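Local atomic coordinates of glycoside hydrolase, GH17 family (Formosa sp. Hel1_33_131, PDB entry 6FCG), a protein that probably hydrolyses internal beta-1,3 linkages of laminarin, an algal storage glucan, as a marine bacterial endo-laminarinase of glycoside hydrolase family 17. Residues 169-174 / 183-188. Numbering follows the deposited sequence.
Sequences EAMVKW and AVILKW
The backbone N of M171 donates a hydrogen bond to OD2 of D211, tying the loop that carries A170 and M171 to the adjacent strand 206-212. No hydrogen bond joins 169-174 to 183-188 directly; what holds them together is one isoleucine, I185, facing two loop residues, and the touching residues are all buried. The helix approaches with I185 pointing at the loop, and the CA atoms of M171 and I185 stand 8.1 Å apart. On I185 the work is divided along the longer branch. Its CG1 lies against the middle of the methionine chain, 3.7 Å from CG of M171 and 3.8 Å from SD of the same residue, while the terminal CD1 continues to the methyl group of A170, 4.1 Å from its CB. The two longer side chains meet at a slant. M171 sets out with CG beside its backbone N (chi1 -66°) and runs straight as far as SD, which brings CG and SD alongside the isoleucine; the bend at chi3 (-68°) then turns CE away from I185, leaving CG and SD as the contact surface. In I185, chi2 of -51° folds CD1 back from a fully extended course and places it by A170. L231 of helix 226-234 touches both M171 and I185 and extends the apolar cluster, and V180 and S209 also border the isoleucine. The loop is pinned further by backbone bonding of A170 with V180 and of E169 with S210. Together these residues join the loop leaving strand 161-168 to the start of helix 182-197, within a beta-alpha-beta crossover to the parallel strand 206-212, the repeating unit of the TIM-barrel fold of family 17.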
# COMPACT_ATOMS: atom_id res chain seq x y z
N GLU A 169 -34.04 13.73 -0.22
CA GLU A 169 -32.93 13.54 0.71
C GLU A 169 -32.51 14.89 1.29
O GLU A 169 -31.35 15.10 1.63
CB GLU A 169 -31.76 12.77 0.07
CG GLU A 169 -32.07 11.29 -0.08
CD GLU A 169 -30.99 10.49 -0.82
OE1 GLU A 169 -29.89 11.03 -0.95
OE2 GLU A 169 -31.24 9.34 -1.26
N ALA A 170 -33.48 15.77 1.43
CA ALA A 170 -33.18 17.12 1.81
C ALA A 170 -32.93 17.30 3.31
O ALA A 170 -32.47 18.35 3.70
CB ALA A 170 -34.28 18.06 1.32
N MET A 171 -33.28 16.30 4.12
CA MET A 171 -33.08 16.35 5.58
C MET A 171 -31.92 15.51 6.07
O MET A 171 -31.47 15.67 7.21
CB MET A 171 -34.34 15.86 6.32
CG MET A 171 -35.55 16.76 6.13
SD MET A 171 -37.05 16.19 6.97
CE MET A 171 -37.40 14.74 6.00
N VAL A 172 -31.39 14.64 5.23
CA VAL A 172 -30.31 13.76 5.68
C VAL A 172 -29.02 14.57 5.92
O VAL A 172 -28.59 15.35 5.06
CB VAL A 172 -30.10 12.58 4.69
CG1 VAL A 172 -29.25 12.97 3.47
CG2 VAL A 172 -29.47 11.39 5.40
N LYS A 173 -28.41 14.38 7.09
CA LYS A 173 -27.32 15.26 7.55
C LYS A 173 -26.01 15.13 6.76
O LYS A 173 -25.18 16.02 6.81
CB LYS A 173 -27.01 15.02 9.02
CG LYS A 173 -28.21 15.12 9.96
CD LYS A 173 -28.82 16.49 10.04
CE LYS A 173 -29.85 16.55 11.16
NZ LYS A 173 -30.68 17.78 10.99
N TRP A 174 -25.84 14.03 6.02
CA TRP A 174 -24.72 13.85 5.12
C TRP A 174 -24.87 14.46 3.72
O TRP A 174 -23.92 14.46 2.96
CB TRP A 174 -24.29 12.36 5.03
CG TRP A 174 -25.37 11.30 4.76
CD1 TRP A 174 -25.84 10.37 5.66
CD2 TRP A 174 -26.05 11.01 3.50
NE1 TRP A 174 -26.78 9.55 5.04
CE2 TRP A 174 -26.91 9.91 3.72
CE3 TRP A 174 -26.00 11.60 2.20
CZ2 TRP A 174 -27.70 9.40 2.74
CZ3 TRP A 174 -26.80 11.08 1.22
CH2 TRP A 174 -27.65 10.01 1.49
N ALA A 183 -38.05 21.47 9.85
CA ALA A 183 -38.96 22.62 9.86
C ALA A 183 -39.24 23.16 8.47
O ALA A 183 -40.38 23.59 8.18
CB ALA A 183 -38.43 23.74 10.76
N VAL A 184 -38.22 23.17 7.62
CA VAL A 184 -38.41 23.69 6.25
C VAL A 184 -39.25 22.70 5.37
O VAL A 184 -40.14 23.13 4.67
CB VAL A 184 -37.17 24.41 5.60
CG1 VAL A 184 -36.02 24.67 6.58
CG2 VAL A 184 -36.71 23.61 4.43
N ILE A 185 -39.05 21.40 5.49
CA ILE A 185 -39.95 20.48 4.79
C ILE A 185 -41.41 20.60 5.30
O ILE A 185 -42.33 20.65 4.49
CB ILE A 185 -39.49 19.03 4.90
CG1 ILE A 185 -38.03 18.88 4.47
CG2 ILE A 185 -40.41 18.11 4.09
CD1 ILE A 185 -37.64 19.49 3.14
N LEU A 186 -41.59 20.66 6.62
CA LEU A 186 -42.88 20.84 7.26
C LEU A 186 -43.61 22.08 6.76
O LEU A 186 -44.79 22.04 6.44
CB LEU A 186 -42.70 20.96 8.77
CG LEU A 186 -43.95 21.22 9.65
CD1 LEU A 186 -44.94 20.07 9.56
CD2 LEU A 186 -43.53 21.45 11.09
N LYS A 187 -42.88 23.18 6.68
CA LYS A 187 -43.42 24.42 6.15
C LYS A 187 -44.11 24.22 4.79
O LYS A 187 -45.24 24.62 4.58
CB LYS A 187 -42.31 25.45 6.03
CG LYS A 187 -42.76 26.82 5.60
CD LYS A 187 -41.58 27.64 5.09
CE LYS A 187 -42.08 28.93 4.46
NZ LYS A 187 -40.93 29.68 3.87
N TRP A 188 -43.39 23.61 3.86
CA TRP A 188 -43.91 23.44 2.50
C TRP A 188 -44.93 22.32 2.39
O TRP A 188 -45.86 22.42 1.60
CB TRP A 188 -42.76 23.27 1.50
CG TRP A 188 -41.94 24.51 1.39
CD1 TRP A 188 -40.65 24.66 1.75
CD2 TRP A 188 -42.39 25.78 0.95
NE1 TRP A 188 -40.25 25.95 1.54
CE2 TRP A 188 -41.30 26.66 1.04
CE3 TRP A 188 -43.62 26.27 0.48
CZ2 TRP A 188 -41.38 27.99 0.68
CZ3 TRP A 188 -43.72 27.59 0.11
CH2 TRP A 188 -42.59 28.45 0.22